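Local coordinates for protein transcriptional regulator, LacI family (Arthrobacter sp., PDB 4RKQ) that probably binds a sugar or related small-molecule effector and, as in other LacI family members, regulates transcription in response, at residues L25-F30 against A171-E176; H66-V71 against G90-I95; A154-L159 against A164-I169; A177-A182 against L207-G212. All blocks are in the same frame, centred on the assembly; numbering follows the deposited sequence.

Contact 1. Residues L25-F30 against A171-E176. With EDO (1,2-ethanediol), chain F.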
loop_
_atom_site.group_PDB
_atom_site.type_symbol
_atom_site.label_atom_id
_atom_site.label_comp_id
_atom_site.label_asym_id
_atom_site.label_seq_id
_atom_site.Cartn_x
_atom_site.Cartn_y
_atom_site.Cartn_z
ATOM N N LEU A 25 -2.389 -5.427 -4.913
ATOM C CA LEU A 25 -1.897 -4.748 -3.708
ATOM C C LEU A 25 -0.877 -3.653 -4.069
ATOM O O LEU A 25 -0.252 -3.064 -3.217
ATOM C CB LEU A 25 -1.228 -5.764 -2.799
ATOM C CG LEU A 25 -2.159 -6.708 -2.008
ATOM C CD1 LEU A 25 -1.397 -7.896 -1.460
ATOM C CD2 LEU A 25 -2.820 -5.937 -0.893
ATOM N N THR A 26 -0.776 -3.354 -5.347
ATOM C CA THR A 26 0.165 -2.356 -5.846
ATOM C C THR A 26 -0.438 -0.981 -6.079
ATOM O O THR A 26 0.303 -0.010 -6.188
ATOM C CB THR A 26 0.831 -2.849 -7.172
ATOM O OG1 THR A 26 -0.176 -3.095 -8.160
ATOM C CG2 THR A 26 1.626 -4.141 -6.918
ATOM N N ASN A 27 -1.754 -0.889 -6.215
ATOM C CA ASN A 27 -2.435 0.396 -6.177
ATOM C C ASN A 27 -2.742 0.638 -4.716
ATOM O O ASN A 27 -3.463 -0.153 -4.126
ATOM C CB ASN A 27 -3.701 0.322 -6.989
ATOM C CG ASN A 27 -4.561 1.569 -6.847
ATOM O OD1 ASN A 27 -4.320 2.436 -5.999
ATOM N ND2 ASN A 27 -5.609 1.629 -7.640
ATOM N N PRO A 28 -2.135 1.668 -4.104
ATOM C CA PRO A 28 -2.269 1.834 -2.650
ATOM C C PRO A 28 -3.706 1.940 -2.123
ATOM O O PRO A 28 -3.928 1.732 -0.916
ATOM C CB PRO A 28 -1.500 3.118 -2.367
ATOM C CG PRO A 28 -0.486 3.167 -3.449
ATOM C CD PRO A 28 -1.188 2.636 -4.669
ATOM N N TYR A 29 -4.676 2.249 -2.987
ATOM C CA TYR A 29 -6.065 2.193 -2.569
ATOM C C TYR A 29 -6.409 0.835 -1.979
ATOM O O TYR A 29 -7.091 0.764 -0.981
ATOM C CB TYR A 29 -7.003 2.486 -3.746
ATOM C CG TYR A 29 -8.433 2.327 -3.320
ATOM C CD1 TYR A 29 -9.023 3.268 -2.497
ATOM C CD2 TYR A 29 -9.177 1.202 -3.662
ATOM C CE1 TYR A 29 -10.317 3.096 -2.043
ATOM C CE2 TYR A 29 -10.492 1.037 -3.228
ATOM C CZ TYR A 29 -11.041 1.979 -2.387
ATOM O OH TYR A 29 -12.336 1.840 -1.923
ATOM N N PHE A 30 -5.967 -0.258 -2.601
ATOM C CA PHE A 30 -6.477 -1.566 -2.210
ATOM C C PHE A 30 -5.984 -2.031 -0.850
ATOM O O PHE A 30 -6.796 -2.503 -0.060
ATOM C CB PHE A 30 -6.344 -2.616 -3.326
ATOM C CG PHE A 30 -7.257 -2.344 -4.498
ATOM C CD1 PHE A 30 -8.615 -2.371 -4.337
ATOM C CD2 PHE A 30 -6.746 -1.931 -5.719
ATOM C CE1 PHE A 30 -9.452 -2.064 -5.375
ATOM C CE2 PHE A 30 -7.577 -1.658 -6.776
ATOM C CZ PHE A 30 -8.942 -1.727 -6.607
ATOM N N ALA A 171 -4.173 6.364 -20.209
ATOM C CA ALA A 171 -2.960 5.636 -19.892
ATOM C C ALA A 171 -3.332 4.440 -19.002
ATOM O O ALA A 171 -4.404 4.419 -18.357
ATOM C CB ALA A 171 -1.969 6.558 -19.172
ATOM N N GLU A 172 -2.425 3.476 -18.938
ATOM C CA GLU A 172 -2.545 2.335 -18.029
ATOM C C GLU A 172 -2.504 2.850 -16.611
ATOM O O GLU A 172 -1.859 3.860 -16.342
ATOM C CB GLU A 172 -1.369 1.359 -18.265
ATOM C CG GLU A 172 -1.599 -0.083 -17.853
ATOM C CD GLU A 172 -0.290 -0.833 -17.662
ATOM O OE1 GLU A 172 0.710 -0.466 -18.315
ATOM O OE2 GLU A 172 -0.247 -1.784 -16.850
ATOM N N GLU A 173 -3.157 2.151 -15.689
ATOM C CA GLU A 173 -3.395 2.693 -14.353
ATOM C C GLU A 173 -2.143 2.440 -13.464
ATOM O O GLU A 173 -2.197 1.638 -12.559
ATOM C CB GLU A 173 -4.641 1.995 -13.761
ATOM C CG GLU A 173 -5.176 2.532 -12.428
ATOM C CD GLU A 173 -6.358 1.743 -11.874
ATOM O OE1 GLU A 173 -7.034 1.017 -12.622
ATOM O OE2 GLU A 173 -6.656 1.860 -10.688
ATOM N N THR A 174 -1.011 3.056 -13.776
ATOM C CA THR A 174 0.159 3.058 -12.892
ATOM C C THR A 174 0.667 4.488 -12.840
ATOM O O THR A 174 0.342 5.289 -13.721
ATOM C CB THR A 174 1.264 2.122 -13.382
ATOM O OG1 THR A 174 1.775 2.611 -14.618
ATOM C CG2 THR A 174 0.739 0.668 -13.574
ATOM N N ALA A 175 1.429 4.821 -11.797
ATOM C CA ALA A 175 2.043 6.151 -11.689
ATOM C C ALA A 175 2.971 6.409 -12.861
ATOM O O ALA A 175 2.968 7.495 -13.414
ATOM C CB ALA A 175 2.778 6.299 -10.365
ATOM N N GLU A 176 3.719 5.405 -13.271
ATOM C CA GLU A 176 4.705 5.616 -14.325
ATOM C C GLU A 176 4.048 5.748 -15.694
ATOM O O GLU A 176 4.493 6.583 -16.495
ATOM C CB GLU A 176 5.773 4.513 -14.337
ATOM C CG GLU A 176 6.768 4.605 -15.502
ATOM C CD GLU A 176 7.562 5.922 -15.567
ATOM O OE1 GLU A 176 7.561 6.744 -14.605
ATOM O OE2 GLU A 176 8.207 6.159 -16.603
HETATM C C1 EDO F . -9.106 2.530 -7.649
HETATM O O1 EDO F . -8.011 3.383 -7.265
HETATM C C2 EDO F . -10.356 2.850 -6.860
HETATM O O2 EDO F . -10.737 4.171 -7.264
#

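Contact 2. Residues H66-V71 against G90-I95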
loop_
_atom_site.group_PDB
_atom_site.type_symbol
_atom_site.label_atom_id
_atom_site.label_comp_id
_atom_site.label_asym_id
_atom_site.label_seq_id
_atom_site.Cartn_x
_atom_site.Cartn_y
_atom_site.Cartn_z
ATOM N N HIS A 66 -11.943 -19.710 -4.793
ATOM C CA HIS A 66 -10.935 -20.064 -3.795
ATOM C C HIS A 66 -11.416 -19.803 -2.355
ATOM O O HIS A 66 -11.324 -20.650 -1.481
ATOM C CB HIS A 66 -9.680 -19.261 -4.123
ATOM C CG HIS A 66 -8.640 -19.240 -3.063
ATOM N ND1 HIS A 66 -7.926 -18.104 -2.762
ATOM C CD2 HIS A 66 -8.119 -20.226 -2.295
ATOM C CE1 HIS A 66 -7.025 -18.383 -1.832
ATOM N NE2 HIS A 66 -7.134 -19.659 -1.521
ATOM N N LEU A 67 -11.967 -18.643 -2.129
ATOM C CA LEU A 67 -12.333 -18.229 -0.758
ATOM C C LEU A 67 -13.579 -18.951 -0.233
ATOM O O LEU A 67 -13.635 -19.284 0.954
ATOM C CB LEU A 67 -12.578 -16.740 -0.730
ATOM C CG LEU A 67 -11.425 -15.758 -0.929
ATOM C CD1 LEU A 67 -11.926 -14.341 -1.113
ATOM C CD2 LEU A 67 -10.486 -15.842 0.238
ATOM N N ALA A 68 -14.552 -19.209 -1.134
ATOM C CA ALA A 68 -15.891 -19.691 -0.783
ATOM C C ALA A 68 -15.921 -20.760 0.314
ATOM O O ALA A 68 -16.592 -20.553 1.360
ATOM C CB ALA A 68 -16.677 -20.163 -1.989
ATOM N N PRO A 69 -15.191 -21.864 0.128
ATOM C CA PRO A 69 -15.293 -22.921 1.161
ATOM C C PRO A 69 -14.721 -22.590 2.546
ATOM O O PRO A 69 -15.014 -23.303 3.480
ATOM C CB PRO A 69 -14.472 -24.089 0.590
ATOM C CG PRO A 69 -13.790 -23.594 -0.635
ATOM C CD PRO A 69 -14.235 -22.216 -0.955
ATOM N N GLN A 70 -13.926 -21.542 2.675
ATOM C CA GLN A 70 -13.381 -21.173 3.966
ATOM C C GLN A 70 -13.978 -19.903 4.542
ATOM O O GLN A 70 -13.500 -19.403 5.541
ATOM C CB GLN A 70 -11.853 -21.150 3.942
ATOM C CG GLN A 70 -11.224 -20.164 3.041
ATOM C CD GLN A 70 -9.697 -20.200 3.148
ATOM O OE1 GLN A 70 -9.098 -19.811 4.155
ATOM N NE2 GLN A 70 -9.064 -20.684 2.108
ATOM N N VAL A 71 -15.035 -19.387 3.930
ATOM C CA VAL A 71 -15.666 -18.175 4.409
ATOM C C VAL A 71 -17.165 -18.299 4.391
ATOM O O VAL A 71 -17.712 -19.176 3.758
ATOM C CB VAL A 71 -15.294 -16.906 3.577
ATOM C CG1 VAL A 71 -13.787 -16.757 3.573
ATOM C CG2 VAL A 71 -15.882 -16.957 2.167
ATOM N N GLY A 90 -23.742 -19.078 -3.692
ATOM C CA GLY A 90 -25.051 -19.573 -3.251
ATOM C C GLY A 90 -25.697 -18.522 -2.358
ATOM O O GLY A 90 -25.796 -17.389 -2.744
ATOM N N ARG A 91 -26.072 -18.890 -1.150
ATOM C CA ARG A 91 -26.682 -17.964 -0.168
ATOM C C ARG A 91 -25.660 -17.268 0.739
ATOM O O ARG A 91 -26.015 -16.435 1.606
ATOM C CB ARG A 91 -27.708 -18.733 0.691
ATOM C CG ARG A 91 -28.936 -19.109 -0.116
ATOM C CD ARG A 91 -29.797 -20.095 0.613
ATOM N NE ARG A 91 -30.191 -19.597 1.942
ATOM C CZ ARG A 91 -31.286 -18.900 2.215
ATOM N NH1 ARG A 91 -32.135 -18.585 1.265
ATOM N NH2 ARG A 91 -31.540 -18.546 3.478
ATOM N N ARG A 92 -24.384 -17.641 0.592
ATOM C CA ARG A 92 -23.312 -16.935 1.291
ATOM C C ARG A 92 -23.167 -15.549 0.610
ATOM O O ARG A 92 -22.976 -15.448 -0.586
ATOM C CB ARG A 92 -21.988 -17.735 1.244
ATOM C CG ARG A 92 -22.072 -19.145 1.816
ATOM C CD ARG A 92 -20.856 -19.999 1.505
ATOM N NE ARG A 92 -20.896 -20.423 0.109
ATOM C CZ ARG A 92 -20.195 -21.417 -0.398
ATOM N NH1 ARG A 92 -19.331 -22.095 0.363
ATOM N NH2 ARG A 92 -20.307 -21.692 -1.696
ATOM N N PRO A 93 -23.355 -14.475 1.366
ATOM C CA PRO A 93 -23.507 -13.156 0.743
ATOM C C PRO A 93 -22.205 -12.604 0.165
ATOM O O PRO A 93 -21.129 -12.744 0.780
ATOM C CB PRO A 93 -24.013 -12.257 1.901
ATOM C CG PRO A 93 -23.788 -13.019 3.153
ATOM C CD PRO A 93 -23.664 -14.474 2.816
ATOM N N LEU A 94 -22.314 -12.104 -1.058
ATOM C CA LEU A 94 -21.298 -11.288 -1.659
ATOM C C LEU A 94 -21.688 -9.819 -1.562
ATOM O O LEU A 94 -22.808 -9.445 -1.927
ATOM C CB LEU A 94 -21.140 -11.662 -3.119
ATOM C CG LEU A 94 -20.202 -10.828 -3.963
ATOM C CD1 LEU A 94 -18.759 -10.955 -3.476
ATOM C CD2 LEU A 94 -20.327 -11.289 -5.413
ATOM N N ILE A 95 -20.737 -9.012 -1.065
ATOM C CA ILE A 95 -20.807 -7.578 -1.174
ATOM C C ILE A 95 -19.728 -7.140 -2.153
ATOM O O ILE A 95 -18.542 -7.242 -1.854
ATOM C CB ILE A 95 -20.568 -6.908 0.190
ATOM C CG1 ILE A 95 -21.680 -7.382 1.148
ATOM C CG2 ILE A 95 -20.598 -5.392 0.033
ATOM C CD1 ILE A 95 -21.470 -6.986 2.545
HETATM O O HOH W 1 -18.540 -21.764 3.150
#

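Contact 3. Residues A154-L159 against A164-I169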
loop_
_atom_site.group_PDB
_atom_site.type_symbol
_atom_site.label_atom_id
_atom_site.label_comp_id
_atom_site.label_asym_id
_atom_site.label_seq_id
_atom_site.Cartn_x
_atom_site.Cartn_y
_atom_site.Cartn_z
ATOM N N ALA A 154 -18.527 10.369 -16.507
ATOM C CA ALA A 154 -19.168 11.383 -15.698
ATOM C C ALA A 154 -18.432 12.717 -15.788
ATOM O O ALA A 154 -19.057 13.746 -15.890
ATOM C CB ALA A 154 -19.264 10.937 -14.244
ATOM N N VAL A 155 -17.103 12.689 -15.764
ATOM C CA VAL A 155 -16.313 13.922 -15.879
ATOM C C VAL A 155 -16.465 14.557 -17.277
ATOM O O VAL A 155 -16.660 15.776 -17.397
ATOM C CB VAL A 155 -14.825 13.641 -15.556
ATOM C CG1 VAL A 155 -13.944 14.859 -15.838
ATOM C CG2 VAL A 155 -14.678 13.155 -14.110
ATOM N N ALA A 156 -16.379 13.729 -18.315
ATOM C CA ALA A 156 -16.509 14.202 -19.694
ATOM C C ALA A 156 -17.880 14.821 -19.925
ATOM O O ALA A 156 -17.987 15.881 -20.531
ATOM C CB ALA A 156 -16.286 13.077 -20.654
ATOM N N GLY A 157 -18.908 14.151 -19.418
ATOM C CA GLY A 157 -20.250 14.678 -19.358
ATOM C C GLY A 157 -20.331 16.050 -18.728
ATOM O O GLY A 157 -20.947 16.939 -19.294
ATOM N N ARG A 158 -19.708 16.236 -17.565
ATOM C CA ARG A 158 -19.796 17.505 -16.890
ATOM C C ARG A 158 -19.083 18.604 -17.673
ATOM O O ARG A 158 -19.590 19.726 -17.798
ATOM C CB ARG A 158 -19.255 17.417 -15.470
ATOM C CG ARG A 158 -19.327 18.699 -14.662
ATOM C CD ARG A 158 -20.746 19.210 -14.568
ATOM N NE ARG A 158 -20.867 20.316 -13.617
ATOM C CZ ARG A 158 -22.001 20.948 -13.327
ATOM N NH1 ARG A 158 -23.129 20.597 -13.923
ATOM N NH2 ARG A 158 -22.006 21.935 -12.439
ATOM N N LEU A 159 -17.890 18.298 -18.168
ATOM C CA LEU A 159 -17.139 19.285 -18.916
ATOM C C LEU A 159 -17.846 19.624 -20.254
ATOM O O LEU A 159 -17.830 20.775 -20.666
ATOM C CB LEU A 159 -15.727 18.790 -19.186
ATOM C CG LEU A 159 -14.780 18.742 -17.981
ATOM C CD1 LEU A 159 -13.555 17.914 -18.317
ATOM C CD2 LEU A 159 -14.369 20.138 -17.544
ATOM N N ALA A 164 -16.836 23.458 -21.599
ATOM C CA ALA A 164 -15.413 23.605 -21.419
ATOM C C ALA A 164 -14.681 23.108 -22.658
ATOM O O ALA A 164 -15.162 22.247 -23.396
ATOM C CB ALA A 164 -14.940 22.884 -20.176
ATOM N N SER A 165 -13.512 23.692 -22.884
ATOM C CA SER A 165 -12.580 23.224 -23.881
ATOM C C SER A 165 -11.634 22.358 -23.079
ATOM O O SER A 165 -10.905 22.853 -22.195
ATOM C CB SER A 165 -11.846 24.399 -24.523
ATOM O OG SER A 165 -10.957 23.950 -25.520
ATOM N N TRP A 166 -11.689 21.057 -23.334
ATOM C CA TRP A 166 -10.954 20.097 -22.485
ATOM C C TRP A 166 -10.381 18.998 -23.341
ATOM O O TRP A 166 -10.829 18.815 -24.446
ATOM C CB TRP A 166 -11.876 19.530 -21.391
ATOM C CG TRP A 166 -12.954 18.621 -21.904
ATOM C CD1 TRP A 166 -14.132 18.981 -22.480
ATOM C CD2 TRP A 166 -12.940 17.197 -21.866
ATOM N NE1 TRP A 166 -14.854 17.869 -22.822
ATOM C CE2 TRP A 166 -14.140 16.755 -22.450
ATOM C CE3 TRP A 166 -12.020 16.249 -21.397
ATOM C CZ2 TRP A 166 -14.456 15.408 -22.574
ATOM C CZ3 TRP A 166 -12.341 14.899 -21.527
ATOM C CH2 TRP A 166 -13.547 14.495 -22.117
ATOM N N SER A 167 -9.383 18.262 -22.836
ATOM C CA SER A 167 -8.810 17.158 -23.575
ATOM C C SER A 167 -8.837 15.883 -22.751
ATOM O O SER A 167 -8.765 15.942 -21.548
ATOM C CB SER A 167 -7.365 17.422 -23.918
ATOM O OG SER A 167 -7.229 18.648 -24.569
ATOM N N LEU A 168 -8.888 14.748 -23.432
ATOM C CA LEU A 168 -8.790 13.434 -22.818
ATOM C C LEU A 168 -7.430 12.786 -23.067
ATOM O O LEU A 168 -6.964 12.703 -24.200
ATOM C CB LEU A 168 -9.868 12.526 -23.379
ATOM C CG LEU A 168 -9.928 11.105 -22.802
ATOM C CD1 LEU A 168 -10.378 11.131 -21.349
ATOM C CD2 LEU A 168 -10.898 10.265 -23.650
ATOM N N ILE A 169 -6.828 12.294 -21.984
ATOM C CA ILE A 169 -5.601 11.485 -22.019
ATOM C C ILE A 169 -5.982 10.138 -21.427
ATOM O O ILE A 169 -6.808 10.079 -20.504
ATOM C CB ILE A 169 -4.495 12.081 -21.130
ATOM C CG1 ILE A 169 -4.362 13.581 -21.351
ATOM C CG2 ILE A 169 -3.150 11.381 -21.373
ATOM C CD1 ILE A 169 -3.577 14.241 -20.252
#

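Contact 4. Residues A177-A182 against L207-G212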
loop_
_atom_site.group_PDB
_atom_site.type_symbol
_atom_site.label_atom_id
_atom_site.label_comp_id
_atom_site.label_asym_id
_atom_site.label_seq_id
_atom_site.Cartn_x
_atom_site.Cartn_y
_atom_site.Cartn_z
ATOM N N ALA A 177 3.019 4.942 -15.976
ATOM C CA ALA A 177 2.276 5.105 -17.223
ATOM C C ALA A 177 1.617 6.477 -17.249
ATOM O O ALA A 177 1.600 7.136 -18.287
ATOM C CB ALA A 177 1.235 4.000 -17.412
ATOM N N ALA A 178 1.075 6.905 -16.119
ATOM C CA ALA A 178 0.433 8.221 -16.037
ATOM C C ALA A 178 1.443 9.331 -16.288
ATOM O O ALA A 178 1.118 10.304 -16.962
ATOM C CB ALA A 178 -0.218 8.440 -14.684
ATOM N N ARG A 179 2.648 9.199 -15.735
ATOM C CA ARG A 179 3.672 10.229 -15.897
ATOM C C ARG A 179 4.071 10.283 -17.358
ATOM O O ARG A 179 4.208 11.348 -17.929
ATOM C CB ARG A 179 4.922 9.952 -15.052
ATOM C CG ARG A 179 6.027 11.031 -15.141
ATOM C CD ARG A 179 7.404 10.461 -14.789
ATOM N NE ARG A 179 7.757 9.400 -15.745
ATOM C CZ ARG A 179 8.154 9.600 -16.997
ATOM N NH1 ARG A 179 8.292 10.820 -17.500
ATOM N NH2 ARG A 179 8.378 8.572 -17.770
ATOM N N GLU A 180 4.265 9.136 -17.969
ATOM C CA GLU A 180 4.683 9.143 -19.343
ATOM C C GLU A 180 3.597 9.742 -20.255
ATOM O O GLU A 180 3.904 10.528 -21.136
ATOM C CB GLU A 180 5.059 7.750 -19.781
ATOM C CG GLU A 180 5.537 7.681 -21.210
ATOM C CD GLU A 180 6.236 6.383 -21.489
ATOM O OE1 GLU A 180 5.609 5.322 -21.284
ATOM O OE2 GLU A 180 7.412 6.431 -21.897
ATOM N N ALA A 181 2.337 9.403 -20.033
ATOM C CA ALA A 181 1.261 9.935 -20.871
ATOM C C ALA A 181 1.032 11.420 -20.627
ATOM O O ALA A 181 0.730 12.168 -21.546
ATOM C CB ALA A 181 -0.015 9.156 -20.677
ATOM N N ALA A 182 1.198 11.862 -19.402
ATOM C CA ALA A 182 1.024 13.262 -19.066
ATOM C C ALA A 182 2.155 14.093 -19.703
ATOM O O ALA A 182 1.891 15.134 -20.283
ATOM C CB ALA A 182 0.954 13.504 -17.566
ATOM N N LEU A 207 1.810 14.649 -11.197
ATOM C CA LEU A 207 2.646 15.615 -10.503
ATOM C C LEU A 207 4.075 15.557 -10.928
ATOM O O LEU A 207 4.691 16.614 -11.105
ATOM C CB LEU A 207 2.569 15.469 -8.991
ATOM C CG LEU A 207 1.227 15.798 -8.347
ATOM C CD1 LEU A 207 1.328 15.451 -6.879
ATOM C CD2 LEU A 207 0.847 17.261 -8.517
ATOM N N LYS A 208 4.610 14.341 -11.114
ATOM C CA LYS A 208 5.988 14.134 -11.570
ATOM C C LYS A 208 6.205 14.655 -13.003
ATOM O O LYS A 208 7.249 15.225 -13.326
ATOM C CB LYS A 208 6.363 12.637 -11.484
ATOM C CG LYS A 208 7.801 12.343 -11.084
ATOM C CD LYS A 208 7.911 11.867 -9.634
ATOM C CE LYS A 208 7.768 12.994 -8.613
ATOM N NZ LYS A 208 9.011 13.306 -7.850
ATOM N N ALA A 209 5.235 14.434 -13.894
ATOM C CA ALA A 209 5.339 14.982 -15.255
ATOM C C ALA A 209 5.319 16.532 -15.224
ATOM O O ALA A 209 6.055 17.190 -15.962
ATOM C CB ALA A 209 4.233 14.456 -16.183
ATOM N N LEU A 210 4.433 17.113 -14.425
ATOM C CA LEU A 210 4.377 18.558 -14.324
ATOM C C LEU A 210 5.725 19.098 -13.786
ATOM O O LEU A 210 6.264 20.062 -14.297
ATOM C CB LEU A 210 3.209 18.979 -13.452
ATOM C CG LEU A 210 1.847 18.783 -14.152
ATOM C CD1 LEU A 210 0.706 18.783 -13.167
ATOM C CD2 LEU A 210 1.626 19.917 -15.148
ATOM N N SER A 211 6.286 18.440 -12.788
ATOM C CA SER A 211 7.559 18.868 -12.172
ATOM C C SER A 211 8.702 18.717 -13.209
ATOM O O SER A 211 9.465 19.635 -13.451
ATOM C CB SER A 211 7.824 18.021 -10.918
ATOM O OG SER A 211 8.982 18.446 -10.219
ATOM N N GLY A 212 8.747 17.574 -13.875
ATOM C CA GLY A 212 9.673 17.357 -14.989
ATOM C C GLY A 212 9.574 18.352 -16.130
ATOM O O GLY A 212 10.519 18.525 -16.881
#

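Contact 1. Residues L25-F30 against A171-E176
The amide of Asn27 and the carboxylate of Glu173 meet with their planes turned 80° apart, and OE2 of Glu173 lies 3.2 Å from ND2 of Asn27. Next to them, C2 of an ethanediol rests 3.8 Å above one face of the Tyr29 ring, shifted toward its rim, while CE1 of Phe30 comes in at the edge of that ring. The Phe30 ring in turn has CD2 of Tyr29 over one of its faces. CG of Asn27 stands anti to the backbone N (chi1 172°), which places ND2 beside Glu173 OE2 and the diol. OD1 of Asn27 accepts the Tyr29 backbone N at 3.0 Å, with the donor well above the carbonyl plane, a capping bond ahead of helix 29-43. This leaves ND2 to give the ethanediol O1 a 3.0 Å hydrogen bond. The two segments face each other across the cleft of the two-lobed periplasmic-binding-protein fold, where LacI family regulators take up their effectors. The diol probably came from the crystallisation liquor, yet it also bonds Asp227, Arg151 and Asn199, consistent with a polar effector site. Were Asn27 an alanine, the Tyr29 N-H would probably lose its cap and the diol one of its donors. On the other side Glu173 is the centre of an inverse gamma turn, closed by Thr174 N bonding Glu172 O at 2.8 Å, and its extended side chain reaches into the cleft. Thr174 then caps helix 175-188 through OG1 to the Ala177 N.

Contact 2. Residues H66-V71 against G90-I95
Arg92 reaches across to Ala68 and Val71, bringing the residues just before strand 94-97 up against the turn that follows helix 60-67. Both belong to the parallel alpha/beta lobe near the amino end of the modelled chain, in which strand 73-76, helix 82-89 and strand 94-97 form a beta-alpha-beta unit. The tight part is the face-on packing of Ala68 against the guanidinium. CB of Ala68 sits 3.7 Å above one face of the group, shifted toward its rim, and is 3.9 Å from NH2 of Arg92. Two bonds outside the segments fix how the group lies: NE gives to Leu89 O and NH2 to Val88 O, both carbonyls at the end of helix 82-89. The Arg92 chain reaches them because it runs extended to CD and then bends (chi3 -75°), folding back toward the helix. Only 120 Å² is buried between the segments, and the other side of the contact is looser and water-bridged. NH1 of Arg92 comes within 3.3 Å of Ala68 O, close yet too badly angled for a hydrogen bond; Ala68 O instead accepts the Val71 N at 3.2 Å within its own turn. CD of Arg92 stays 4.0 Å from Val71 O, a van der Waals approach. Exposed Pro69 only skirts this side. Here no direct polar bond joins the segments, and the link is made by solvent. A water lying in the guanidinium plane, at its edge, accepts from NH1 of Arg92 at 2.9 Å and donates to the Val71 O at 2.8 Å.

Contact 3. Residues A154-L159 against A164-I169
Leu159 and Ala156 of helix 150-161 pack on the indole of Trp166, a helix-to-strand contact within the beta-alpha-beta unit of strand 131-136, helix 150-161 and strand 166-171. Strand 166-171 is the outermost strand of its lobe within this chain, and the indole lies between it and the helix. The 250 Å² buried comes mostly from Leu159 and Trp166. CB of Leu159 makes a CH-pi contact, 3.8 Å from the centroid of the five-membered ring and 14° off its normal, so it stands almost squarely over the face. CD1 of Leu159 lies over the same face, 3.5 Å above the plane and nearer the rim. At the six-membered end, CH2 of Trp166 approaches Ala156 CB at 3.4 Å. The indole reaches across to the helix from a chi1 of 69°, which sets CG between the backbone N and carbonyl carbon of Trp166, and NE1 is tied to Asp160 OD1. Past the end of the helix at 161 the chain turns back, so that CD2 of Leu159 touches CB of Ala164 at 3.8 Å. The turn is closed by Ala164 N giving to Leu159 O at 3.0 Å, with the N placed nearly along the C=O axis.

Contact 4. Residues A177-A182 against L207-G212
Lys208 is the first residue of 207-212 to meet the other helix: its CB lies 4.0 Å from CG of Arg179, an apolar touch where the two stems cross at an angle. Its end then leads away and is modelled in two conformers. Ala209 comes next and is the point of nearest backbone approach, its CA 5.1 Å from the CA of Arg179. Its CB points at 177-182 and meets Arg179 O at 3.6 Å and Ala182 CB at 3.7 Å, while CG of Arg179 sits 3.7 Å from the Ala209 N. With Ala182 and Ala209 meeting CB to CB, the segment axes approach to 8.2 Å, crossing at -41°. Arg179 leaves its helix with CG anti to the backbone N (chi1 -178°), bends at chi3, and sends NH2 back to a salt bridge with Glu176. Replacing Arg179 by an alanine would probably leave Glu176 without its charged mate and strip cover from Lys208 CB and the Ala209 backbone. Further along, Leu210 turns to Val223 of strand 222-225 and to Leu186 of helix 175-188. Helices 175-188 and 200-212 lie side by side over the sheet, with Ala181 on strand 166-171 and Leu207 on strand 222-225.

Contacts 1, 3 and 4 are chained through strand 166-171 and helix 175-188: contacts 1 and 4 share that helix and touch through Ala171 CB and Ala181 CB (3.6 Å), while Ile169 CG2 of contact 3 meets Ala181 CB at 3.9 Å. Contact 2 stands apart in the other lobe. All four are partly buried: contact 1, small and polar, lies in the cleft, its centre about 10 Å from the chain's centre; contact 2, about 23 Å out, includes exposed Pro69 and relies on an arginine and a water. Contacts 3 and 4 pack mainly through apolar groups, with one backbone hydrogen bond in contact 3. The second subunit reaches contacts 1, 2 and 4 but not contact 3.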